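Local structure of putative oxidoreductase (Salmonella enterica subsp. enterica serovar Typhimurium, 3NX4) at residues A[133-138]-A[164-169]; A[176-181]-A[185-190]; A[222-227]-A[237-242]. The protein probably catalyses the NADPH-dependent reduction of acryloyl-CoA, as a member of the medium-chain dehydrogenase/reductase family with a Rossmann-type domain that binds NADP. All blocks are in the same frame, centred on the assembly; numbering follows the deposited sequence.

Contact 1 (A[133-138]-A[164-169]); sequences LCVMAL and VALLHK
Val135 and Leu167 are the closest pair of residues between segments 133-138 and 164-169, with 7.4 Å between the CA of Val135 and the CA of Leu167, and the axes of the two short helical segments pass 10.5 Å apart at a crossing angle of -42°. That spacing is bridged by branched aliphatic side chains, and no hydrogen bond crosses. Val135 does most of the work through one methyl. Its CG1 stands anti to the backbone N (chi1 169°), which leaves CG2 directed at the other helix, where it enters between two neighbouring leucines: CG2 of Val135 is 4.1 Å from CD1 of Leu166 and equally far from CD2 of Leu167. Val135 and Leu167 run past one another in opposite senses, whereas Leu166 meets the valine at a slant. Both helices pack on one face of the parallel sheet of the Rossmann-type domain, and Ile216 of strand 212-217 touches Val135, Leu138 and Leu167 alike. One turn after Val135, Leu138 adds a looser touch, its CD1 4.4 Å from CD2 of Leu167. Leucine suits these places because its long fork spans the gap between helix and helix and still reaches the sheet: Leu138 and Leu167 both rest on Val150 of strand 150-152. On the flank, Leu166 also packs against Asp285 of helix 272-285, the residue whose carboxylate forms a salt bridge with Lys169.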
loop_
_atom_site.group_PDB
_atom_site.type_symbol
_atom_site.label_atom_id
_atom_site.label_comp_id
_atom_site.label_asym_id
_atom_site.label_seq_id
_atom_site.Cartn_x
_atom_site.Cartn_y
_atom_site.Cartn_z
ATOM N N LEU A 133 14.691 -4.858 3.708
ATOM C CA LEU A 133 13.493 -4.145 4.148
ATOM C C LEU A 133 12.253 -4.553 3.335
ATOM O O LEU A 133 11.150 -4.605 3.889
ATOM C CB LEU A 133 13.697 -2.636 4.087
ATOM C CG LEU A 133 14.764 -2.093 5.044
ATOM C CD1 LEU A 133 15.037 -0.631 4.733
ATOM C CD2 LEU A 133 14.344 -2.273 6.510
ATOM N N CYS A 134 12.427 -4.831 2.035
ATOM C CA CYS A 134 11.293 -5.223 1.187
ATOM C C CYS A 134 10.799 -6.606 1.553
ATOM O O CYS A 134 9.606 -6.843 1.653
ATOM C CB CYS A 134 11.672 -5.203 -0.296
ATOM S SG CYS A 134 11.923 -3.554 -0.963
ATOM N N VAL A 135 11.729 -7.526 1.764
ATOM C CA VAL A 135 11.361 -8.857 2.219
ATOM C C VAL A 135 10.618 -8.780 3.568
ATOM O O VAL A 135 9.624 -9.471 3.789
ATOM C CB VAL A 135 12.611 -9.742 2.323
ATOM C CG1 VAL A 135 12.294 -11.040 3.044
ATOM C CG2 VAL A 135 13.184 -10.004 0.906
HETATM N N MSE A 136 11.085 -7.920 4.463
HETATM C CA MSE A 136 10.432 -7.789 5.763
HETATM C C MSE A 136 9.003 -7.230 5.643
HETATM O O MSE A 136 8.104 -7.612 6.400
HETATM C CB MSE A 136 11.302 -6.945 6.696
HETATM C CG MSE A 136 12.531 -7.709 7.182
HETATM SE SE MSE A 136 13.862 -6.538 8.060
HETATM C CE MSE A 136 12.787 -5.838 9.500
ATOM N N ALA A 137 8.797 -6.343 4.675
ATOM C CA ALA A 137 7.463 -5.823 4.372
ATOM C C ALA A 137 6.512 -6.929 3.914
ATOM O O ALA A 137 5.359 -6.983 4.343
ATOM C CB ALA A 137 7.547 -4.724 3.317
ATOM N N LEU A 138 6.984 -7.809 3.038
ATOM C CA LEU A 138 6.164 -8.941 2.615
ATOM C C LEU A 138 5.801 -9.804 3.817
ATOM O O LEU A 138 4.655 -10.240 3.962
ATOM C CB LEU A 138 6.901 -9.783 1.566
ATOM C CG LEU A 138 7.192 -9.113 0.222
ATOM C CD1 LEU A 138 7.764 -10.139 -0.761
ATOM C CD2 LEU A 138 5.946 -8.483 -0.365
ATOM N N VAL A 164 16.252 -11.608 -4.887
ATOM C CA VAL A 164 16.086 -12.953 -5.451
ATOM C C VAL A 164 16.790 -13.957 -4.528
ATOM O O VAL A 164 16.221 -14.989 -4.161
ATOM C CB VAL A 164 16.659 -13.023 -6.887
ATOM C CG1 VAL A 164 16.803 -14.492 -7.376
ATOM C CG2 VAL A 164 15.799 -12.181 -7.863
ATOM N N ALA A 165 18.011 -13.616 -4.120
ATOM C CA ALA A 165 18.825 -14.492 -3.275
ATOM C C ALA A 165 18.190 -14.719 -1.905
ATOM O O ALA A 165 18.186 -15.837 -1.396
ATOM C CB ALA A 165 20.235 -13.925 -3.112
ATOM N N LEU A 166 17.662 -13.653 -1.314
ATOM C CA LEU A 166 16.970 -13.746 -0.021
ATOM C C LEU A 166 15.701 -14.599 -0.113
ATOM O O LEU A 166 15.518 -15.535 0.659
ATOM C CB LEU A 166 16.604 -12.355 0.502
ATOM C CG LEU A 166 17.785 -11.493 0.943
ATOM C CD1 LEU A 166 17.305 -10.076 1.194
ATOM C CD2 LEU A 166 18.430 -12.091 2.192
ATOM N N LEU A 167 14.825 -14.260 -1.054
ATOM C CA LEU A 167 13.576 -15.001 -1.226
ATOM C C LEU A 167 13.868 -16.467 -1.501
ATOM O O LEU A 167 13.184 -17.345 -0.994
ATOM C CB LEU A 167 12.734 -14.423 -2.373
ATOM C CG LEU A 167 12.184 -13.007 -2.118
ATOM C CD1 LEU A 167 11.672 -12.391 -3.424
ATOM C CD2 LEU A 167 11.102 -13.003 -1.025
ATOM N N HIS A 168 14.882 -16.730 -2.321
ATOM C CA HIS A 168 15.250 -18.106 -2.607
ATOM C C HIS A 168 15.662 -18.845 -1.327
ATOM O O HIS A 168 15.220 -19.962 -1.069
ATOM C CB HIS A 168 16.392 -18.158 -3.614
ATOM C CG HIS A 168 16.852 -19.547 -3.913
ATOM N ND1 HIS A 168 16.046 -20.478 -4.534
ATOM C CD2 HIS A 168 18.028 -20.172 -3.664
ATOM C CE1 HIS A 168 16.708 -21.614 -4.660
ATOM N NE2 HIS A 168 17.911 -21.455 -4.139
ATOM N N LYS A 169 16.515 -18.217 -0.530
ATOM C CA LYS A 169 16.977 -18.829 0.720
ATOM C C LYS A 169 15.810 -19.089 1.659
ATOM O O LYS A 169 15.766 -20.117 2.335
ATOM C CB LYS A 169 17.995 -17.923 1.426
ATOM C CG LYS A 169 18.662 -18.578 2.629
ATOM C CD LYS A 169 17.853 -18.310 3.908
ATOM C CE LYS A 169 18.610 -18.784 5.164
ATOM N NZ LYS A 169 17.822 -18.503 6.403
#

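Contact 2 (A[176-181]-A[185-190]); sequences AVSGRE and GYLKSL. With NAP (NADP nicotinamide-adenine-dinucleotide phosphate), chain C.
Leu187 reaches from helix 184-190 to strand 174-178 and touches two residues of that strand, Ala176 and Ser178. Its CD1 lies 3.9 Å from CB of Ser178 and 4.1 Å from CB of Ala176, so a single leucine methyl bridges two residues that point to the same side of the strand. The small alanine lets the helix lie close, while serine offers an apolar CB to the leucine and a hydroxyl to the cofactor.

With OG anti to the backbone N (chi1 176°), Ser178 donates to O1X of the NADP 2'-phosphate; the modelled 2.5 Å from OG to O1X is shorter than usual, so the exact length is doubtful. The same OG accepts from the backbone N of Arg180 at 3.1 Å, closing an ST turn. Gly179 N donates almost straight to O2X at 2.8 Å (171°). Arg180 wraps round the third oxygen. Its CB stays back at 4.1 Å from O3X, CG and CD both pass 3.6 Å from O3X, and the bend at chi3 then brings NE to O3X at 2.7 Å, with the oxygen at the guanidinium edge. Beyond it, NH2 goes on to Ser156 OG and Val315 O, which should steady the guanidinium. Because the 2'-phosphate is what distinguishes NADP from NAD, this turn is consistent with a preference for NADP.

The strand and helix open a beta-alpha-beta unit completed by strand 194-197. Strand 174-178 lies between strands 194-197 and 150-152 in the parallel sheet, while helix 184-190 packs through Leu190 against helices 158-169 and 288-294.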
loop_
_atom_site.group_PDB
_atom_site.type_symbol
_atom_site.label_atom_id
_atom_site.label_comp_id
_atom_site.label_asym_id
_atom_site.label_seq_id
_atom_site.Cartn_x
_atom_site.Cartn_y
_atom_site.Cartn_z
ATOM N N ALA A 176 11.582 -13.679 -11.747
ATOM C CA ALA A 176 12.404 -12.483 -11.941
ATOM C C ALA A 176 12.041 -11.843 -13.274
ATOM O O ALA A 176 11.933 -12.539 -14.278
ATOM C CB ALA A 176 13.899 -12.845 -11.920
ATOM N N VAL A 177 11.851 -10.528 -13.293
ATOM C CA VAL A 177 11.543 -9.840 -14.549
ATOM C C VAL A 177 12.766 -9.028 -14.958
ATOM O O VAL A 177 13.274 -8.223 -14.174
ATOM C CB VAL A 177 10.350 -8.877 -14.409
ATOM C CG1 VAL A 177 10.052 -8.201 -15.755
ATOM C CG2 VAL A 177 9.112 -9.609 -13.873
ATOM N N SER A 178 13.239 -9.233 -16.183
ATOM C CA SER A 178 14.393 -8.489 -16.683
ATOM C C SER A 178 14.162 -8.068 -18.133
ATOM O O SER A 178 13.541 -8.791 -18.898
ATOM C CB SER A 178 15.654 -9.358 -16.590
ATOM O OG SER A 178 16.781 -8.699 -17.144
ATOM N N GLY A 179 14.672 -6.904 -18.513
ATOM C CA GLY A 179 14.578 -6.475 -19.898
ATOM C C GLY A 179 15.815 -6.875 -20.699
ATOM O O GLY A 179 15.986 -6.443 -21.837
ATOM N N ARG A 180 16.676 -7.703 -20.111
ATOM C CA ARG A 180 17.896 -8.124 -20.805
ATOM C C ARG A 180 18.072 -9.637 -20.810
ATOM O O ARG A 180 18.254 -10.253 -19.762
ATOM C CB ARG A 180 19.133 -7.472 -20.167
ATOM C CG ARG A 180 19.178 -5.947 -20.254
ATOM C CD ARG A 180 20.458 -5.393 -19.606
ATOM N NE ARG A 180 20.461 -5.586 -18.156
ATOM C CZ ARG A 180 21.558 -5.635 -17.399
ATOM N NH1 ARG A 180 22.764 -5.520 -17.948
ATOM N NH2 ARG A 180 21.451 -5.817 -16.089
ATOM N N GLU A 181 18.044 -10.234 -21.996
ATOM C CA GLU A 181 18.246 -11.665 -22.125
ATOM C C GLU A 181 19.613 -12.126 -21.568
ATOM O O GLU A 181 19.780 -13.275 -21.163
ATOM C CB GLU A 181 18.142 -12.053 -23.597
ATOM C CG GLU A 181 18.075 -13.534 -23.824
ATOM C CD GLU A 181 16.699 -14.073 -23.534
ATOM O OE1 GLU A 181 15.754 -13.259 -23.501
ATOM O OE2 GLU A 181 16.563 -15.299 -23.336
ATOM N N GLY A 185 21.020 -16.310 -17.171
ATOM C CA GLY A 185 21.820 -17.310 -16.486
ATOM C C GLY A 185 22.207 -16.844 -15.088
ATOM O O GLY A 185 22.204 -17.613 -14.126
ATOM N N TYR A 186 22.545 -15.568 -14.977
ATOM C CA TYR A 186 22.927 -14.991 -13.704
ATOM C C TYR A 186 21.733 -15.057 -12.739
ATOM O O TYR A 186 21.885 -15.434 -11.579
ATOM C CB TYR A 186 23.408 -13.554 -13.926
ATOM C CG TYR A 186 23.499 -12.703 -12.678
ATOM C CD1 TYR A 186 24.553 -12.855 -11.779
ATOM C CD2 TYR A 186 22.552 -11.721 -12.415
ATOM C CE1 TYR A 186 24.644 -12.062 -10.637
ATOM C CE2 TYR A 186 22.630 -10.929 -11.268
ATOM C CZ TYR A 186 23.675 -11.103 -10.393
ATOM O OH TYR A 186 23.753 -10.307 -9.270
ATOM N N LEU A 187 20.540 -14.723 -13.227
ATOM C CA LEU A 187 19.341 -14.736 -12.375
ATOM C C LEU A 187 19.001 -16.151 -11.916
ATOM O O LEU A 187 18.633 -16.367 -10.755
ATOM C CB LEU A 187 18.139 -14.112 -13.101
ATOM C CG LEU A 187 18.234 -12.609 -13.366
ATOM C CD1 LEU A 187 17.117 -12.150 -14.288
ATOM C CD2 LEU A 187 18.230 -11.818 -12.051
ATOM N N LYS A 188 19.132 -17.118 -12.823
ATOM C CA LYS A 188 18.940 -18.516 -12.457
ATOM C C LYS A 188 19.916 -18.931 -11.355
ATOM O O LYS A 188 19.539 -19.638 -10.415
ATOM C CB LYS A 188 19.077 -19.436 -13.681
ATOM C CG LYS A 188 17.905 -19.312 -14.669
ATOM C CD LYS A 188 18.148 -20.145 -15.939
ATOM C CE LYS A 188 17.138 -19.835 -17.056
ATOM N NZ LYS A 188 15.742 -20.267 -16.739
ATOM N N SER A 189 21.160 -18.473 -11.452
ATOM C CA SER A 189 22.167 -18.870 -10.468
ATOM C C SER A 189 21.891 -18.253 -9.085
ATOM O O SER A 189 22.269 -18.820 -8.060
ATOM C CB SER A 189 23.583 -18.523 -10.941
ATOM O OG SER A 189 23.835 -17.134 -10.814
ATOM N N LEU A 190 21.237 -17.095 -9.065
ATOM C CA LEU A 190 20.834 -16.454 -7.809
ATOM C C LEU A 190 19.661 -17.172 -7.138
ATOM O O LEU A 190 19.415 -16.999 -5.934
ATOM C CB LEU A 190 20.467 -14.993 -8.042
ATOM C CG LEU A 190 21.590 -14.004 -8.338
ATOM C CD1 LEU A 190 20.992 -12.651 -8.687
ATOM C CD2 LEU A 190 22.510 -13.883 -7.143
HETATM P PA NAP C . 20.146 -1.087 -10.464
HETATM O O1A NAP C . 21.222 -1.976 -9.994
HETATM O O2A NAP C . 20.459 -0.155 -11.559
HETATM O O5B NAP C . 18.840 -1.941 -10.807
HETATM C C5B NAP C . 17.817 -1.345 -11.554
HETATM C C4B NAP C . 17.326 -2.432 -12.499
HETATM O O4B NAP C . 16.159 -1.984 -13.132
HETATM C C3B NAP C . 18.334 -2.742 -13.608
HETATM O O3B NAP C . 19.179 -3.812 -13.231
HETATM C C2B NAP C . 17.444 -3.145 -14.769
HETATM O O2B NAP C . 17.193 -4.524 -14.640
HETATM C C1B NAP C . 16.142 -2.415 -14.486
HETATM N N9A NAP C . 15.991 -1.217 -15.325
HETATM C C8A NAP C . 16.930 -0.246 -15.574
HETATM N N7A NAP C . 16.361 0.690 -16.373
HETATM C C5A NAP C . 15.083 0.338 -16.618
HETATM C C6A NAP C . 14.068 0.924 -17.365
HETATM N N6A NAP C . 14.267 2.063 -18.015
HETATM N N1A NAP C . 12.841 0.312 -17.423
HETATM C C2A NAP C . 12.620 -0.874 -16.756
HETATM N N3A NAP C . 13.631 -1.459 -16.021
HETATM C C4A NAP C . 14.840 -0.860 -15.960
HETATM O O3 NAP C . 19.627 -0.181 -9.230
HETATM P PN NAP C . 19.550 -0.529 -7.668
HETATM O O1N NAP C . 20.712 0.047 -6.954
HETATM O O2N NAP C . 19.284 -1.983 -7.569
HETATM O O5D NAP C . 18.223 0.308 -7.304
HETATM C C5D NAP C . 17.005 -0.064 -7.906
HETATM C C4D NAP C . 15.988 1.052 -7.729
HETATM O O4D NAP C . 15.705 1.176 -6.356
HETATM C C3D NAP C . 16.540 2.395 -8.177
HETATM O O3D NAP C . 15.499 3.148 -8.760
HETATM C C2D NAP C . 16.985 3.056 -6.893
HETATM O O2D NAP C . 16.888 4.457 -6.971
HETATM C C1D NAP C . 15.964 2.495 -5.925
HETATM N N1N NAP C . 16.412 2.461 -4.527
HETATM C C2N NAP C . 15.704 3.186 -3.613
HETATM C C3N NAP C . 16.054 3.185 -2.265
HETATM C C7N NAP C . 14.976 3.547 -1.281
HETATM O O7N NAP C . 15.307 4.199 -0.082
HETATM N N7N NAP C . 13.720 3.236 -1.579
HETATM C C4N NAP C . 17.148 2.423 -1.854
HETATM C C5N NAP C . 17.864 1.678 -2.800
HETATM C C6N NAP C . 17.476 1.698 -4.139
HETATM P P2B NAP C . 17.032 -5.463 -15.953
HETATM O O1X NAP C . 17.129 -6.889 -15.484
HETATM O O2X NAP C . 15.682 -5.221 -16.584
HETATM O O3X NAP C . 18.144 -5.123 -16.908
HETATM O O HOH W 1 21.786 -15.521 -20.098
#

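Contact 3 (A[222-227]-A[237-242]); sequences KVLAKV and VAACGL. With NAP (NADP nicotinamide-adenine-dinucleotide phosphate), chain C.
A helix of the Rossmann-type domain and a sheet strand that follows it are joined here, Leu224 and Val227 of helix 221-229 packing on Val237 and Ala239 of strand 235-239. The short segments run nearly antiparallel, at 164°, with their axes 10.7 Å apart. Leu224 is the main bridge. Its CG stands anti to the backbone N (chi1 172°), and the two methyls divide the strand between them: CD1 lies 3.9 Å from CG1 of Val237, and CD2 makes a wider contact, 4.5 Å, with CB of Ala239. A turn further along the helix, CG1 of Val227 approaches CG2 of Val237 at 4.3 Å, so the valine of the strand takes one helix residue on each methyl. A beta-branched residue suits such a place, presenting two methyls close to the backbone. Ala239, with only its CB, meets the longer leucine.

In the sheet, strand 235-239 runs parallel to and between strands 212-217 and 261-264. Ala238 turns to the other face, where it packs on Cys134 and Ala137 of helix 118-140; the strand is thus covered by helices on both faces.

Beyond Ala239 the chain leaves the strand and meets NADP with its backbone, as loops at the C-terminal ends of strands do in Rossmann folds. The carboxamide nitrogen N7N of the nicotinamide points to the carbonyl O of Cys240, whose exact position is less certain, and Leu242 N donates to the O3D hydroxyl of the nicotinamide ribose at 3.0 Å, nearly straight (169°). Gly241, between them, passes close to this ribose, its CA 3.4 Å from O4D. Leu224 also packs on Val252 of the second subunit, and Leu242 on Ile256 of that subunit.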
loop_
_atom_site.group_PDB
_atom_site.type_symbol
_atom_site.label_atom_id
_atom_site.label_comp_id
_atom_site.label_asym_id
_atom_site.label_seq_id
_atom_site.Cartn_x
_atom_site.Cartn_y
_atom_site.Cartn_z
ATOM N N LYS A 222 5.112 1.812 -15.495
ATOM C CA LYS A 222 4.239 0.819 -16.099
ATOM C C LYS A 222 4.435 -0.587 -15.568
ATOM O O LYS A 222 3.487 -1.336 -15.440
ATOM C CB LYS A 222 4.346 0.836 -17.620
ATOM C CG LYS A 222 3.479 1.884 -18.269
ATOM C CD LYS A 222 3.718 1.961 -19.759
ATOM C CE LYS A 222 2.853 3.026 -20.395
ATOM N NZ LYS A 222 3.169 4.360 -19.848
ATOM N N VAL A 223 5.677 -0.956 -15.305
ATOM C CA VAL A 223 5.939 -2.286 -14.816
ATOM C C VAL A 223 5.247 -2.468 -13.474
ATOM O O VAL A 223 4.562 -3.437 -13.275
ATOM C CB VAL A 223 7.444 -2.533 -14.683
ATOM C CG1 VAL A 223 7.712 -3.827 -13.967
ATOM C CG2 VAL A 223 8.092 -2.542 -16.050
ATOM N N LEU A 224 5.379 -1.486 -12.597
ATOM C CA LEU A 224 4.737 -1.534 -11.297
ATOM C C LEU A 224 3.232 -1.539 -11.462
ATOM O O LEU A 224 2.539 -2.268 -10.775
ATOM C CB LEU A 224 5.170 -0.356 -10.438
ATOM C CG LEU A 224 4.443 -0.160 -9.113
ATOM C CD1 LEU A 224 4.474 -1.423 -8.293
ATOM C CD2 LEU A 224 5.039 1.002 -8.352
ATOM N N ALA A 225 2.733 -0.729 -12.390
ATOM C CA ALA A 225 1.294 -0.668 -12.624
ATOM C C ALA A 225 0.744 -2.033 -13.030
ATOM O O ALA A 225 -0.311 -2.443 -12.561
ATOM C CB ALA A 225 0.968 0.373 -13.672
ATOM N N LYS A 226 1.467 -2.745 -13.891
ATOM C CA LYS A 226 0.984 -4.049 -14.340
ATOM C C LYS A 226 1.130 -5.115 -13.259
ATOM O O LYS A 226 0.257 -5.964 -13.090
ATOM C CB LYS A 226 1.680 -4.504 -15.623
ATOM C CG LYS A 226 1.046 -5.776 -16.180
ATOM C CD LYS A 226 1.144 -5.856 -17.689
ATOM C CE LYS A 226 0.539 -7.153 -18.189
ATOM N NZ LYS A 226 0.911 -7.407 -19.593
ATOM N N VAL A 227 2.244 -5.077 -12.538
ATOM C CA VAL A 227 2.406 -5.942 -11.367
ATOM C C VAL A 227 1.239 -5.762 -10.393
ATOM O O VAL A 227 0.678 -6.743 -9.909
ATOM C CB VAL A 227 3.767 -5.727 -10.681
ATOM C CG1 VAL A 227 3.809 -6.415 -9.316
ATOM C CG2 VAL A 227 4.899 -6.270 -11.596
ATOM N N VAL A 237 2.713 -5.652 -2.522
ATOM C CA VAL A 237 3.861 -5.195 -3.282
ATOM C C VAL A 237 4.725 -4.291 -2.411
ATOM O O VAL A 237 4.240 -3.289 -1.890
ATOM C CB VAL A 237 3.438 -4.361 -4.503
ATOM C CG1 VAL A 237 4.697 -3.909 -5.274
ATOM C CG2 VAL A 237 2.504 -5.153 -5.399
ATOM N N ALA A 238 6.002 -4.644 -2.252
ATOM C CA ALA A 238 6.972 -3.754 -1.626
ATOM C C ALA A 238 7.671 -2.964 -2.738
ATOM O O ALA A 238 8.334 -3.534 -3.592
ATOM C CB ALA A 238 7.994 -4.555 -0.786
ATOM N N ALA A 239 7.489 -1.650 -2.743
ATOM C CA ALA A 239 8.014 -0.811 -3.811
ATOM C C ALA A 239 9.133 0.070 -3.279
ATOM O O ALA A 239 8.953 0.769 -2.272
ATOM C CB ALA A 239 6.893 0.057 -4.391
ATOM N N CYS A 240 10.277 0.066 -3.958
ATOM C CA CYS A 240 11.410 0.855 -3.489
ATOM C C CYS A 240 12.105 1.654 -4.591
ATOM O O CYS A 240 13.033 2.415 -4.309
ATOM C CB CYS A 240 12.433 -0.054 -2.799
ATOM S SG CYS A 240 13.293 -1.150 -3.991
ATOM N N GLY A 241 11.666 1.501 -5.838
ATOM C CA GLY A 241 12.432 2.055 -6.941
ATOM C C GLY A 241 11.712 2.887 -7.991
ATOM O O GLY A 241 10.487 3.092 -7.942
ATOM N N LEU A 242 12.498 3.375 -8.947
ATOM C CA LEU A 242 11.987 4.184 -10.047
ATOM C C LEU A 242 12.855 4.027 -11.292
ATOM O O LEU A 242 12.901 4.919 -12.135
ATOM C CB LEU A 242 11.936 5.660 -9.649
ATOM C CG LEU A 242 13.121 6.243 -8.864
ATOM C CD1 LEU A 242 14.433 6.111 -9.612
ATOM C CD2 LEU A 242 12.856 7.698 -8.533
HETATM P PA NAP C . 20.146 -1.087 -10.464
HETATM O O1A NAP C . 21.222 -1.976 -9.994
HETATM O O2A NAP C . 20.459 -0.155 -11.559
HETATM O O5B NAP C . 18.840 -1.941 -10.807
HETATM C C5B NAP C . 17.817 -1.345 -11.554
HETATM C C4B NAP C . 17.326 -2.432 -12.499
HETATM O O4B NAP C . 16.159 -1.984 -13.132
HETATM C C3B NAP C . 18.334 -2.742 -13.608
HETATM O O3B NAP C . 19.179 -3.812 -13.231
HETATM C C2B NAP C . 17.444 -3.145 -14.769
HETATM O O2B NAP C . 17.193 -4.524 -14.640
HETATM C C1B NAP C . 16.142 -2.415 -14.486
HETATM N N9A NAP C . 15.991 -1.217 -15.325
HETATM C C8A NAP C . 16.930 -0.246 -15.574
HETATM N N7A NAP C . 16.361 0.690 -16.373
HETATM C C5A NAP C . 15.083 0.338 -16.618
HETATM C C6A NAP C . 14.068 0.924 -17.365
HETATM N N6A NAP C . 14.267 2.063 -18.015
HETATM N N1A NAP C . 12.841 0.312 -17.423
HETATM C C2A NAP C . 12.620 -0.874 -16.756
HETATM N N3A NAP C . 13.631 -1.459 -16.021
HETATM C C4A NAP C . 14.840 -0.860 -15.960
HETATM O O3 NAP C . 19.627 -0.181 -9.230
HETATM P PN NAP C . 19.550 -0.529 -7.668
HETATM O O1N NAP C . 20.712 0.047 -6.954
HETATM O O2N NAP C . 19.284 -1.983 -7.569
HETATM O O5D NAP C . 18.223 0.308 -7.304
HETATM C C5D NAP C . 17.005 -0.064 -7.906
HETATM C C4D NAP C . 15.988 1.052 -7.729
HETATM O O4D NAP C . 15.705 1.176 -6.356
HETATM C C3D NAP C . 16.540 2.395 -8.177
HETATM O O3D NAP C . 15.499 3.148 -8.760
HETATM C C2D NAP C . 16.985 3.056 -6.893
HETATM O O2D NAP C . 16.888 4.457 -6.971
HETATM C C1D NAP C . 15.964 2.495 -5.925
HETATM N N1N NAP C . 16.412 2.461 -4.527
HETATM C C2N NAP C . 15.704 3.186 -3.613
HETATM C C3N NAP C . 16.054 3.185 -2.265
HETATM C C7N NAP C . 14.976 3.547 -1.281
HETATM O O7N NAP C . 15.307 4.199 -0.082
HETATM N N7N NAP C . 13.720 3.236 -1.579
HETATM C C4N NAP C . 17.148 2.423 -1.854
HETATM C C5N NAP C . 17.864 1.678 -2.800
HETATM C C6N NAP C . 17.476 1.698 -4.139
HETATM P P2B NAP C . 17.032 -5.463 -15.953
HETATM O O1X NAP C . 17.129 -6.889 -15.484
HETATM O O2X NAP C . 15.682 -5.221 -16.584
HETATM O O3X NAP C . 18.144 -5.123 -16.908
#

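All three contacts are buried and hydrophobic across their segments, without a hydrogen bond from one segment to the other. Contact 1 joins helix to helix over the parallel sheet, whereas contacts 2 and 3 each press a helix onto a strand of that sheet. Contacts 2 and 3 add polar chemistry where their strands end, and they serve different parts of NADP: the 2'-phosphate at 176-181, the nicotinamide ribose, and less surely its carboxamide, at 237-242. Contact 1 touches both of the others, Val164 meeting Leu190 and Cys134 meeting Cys240, whereas contacts 2 and 3 do not touch each other. Of the three, contact 3 alone also reaches the second subunit.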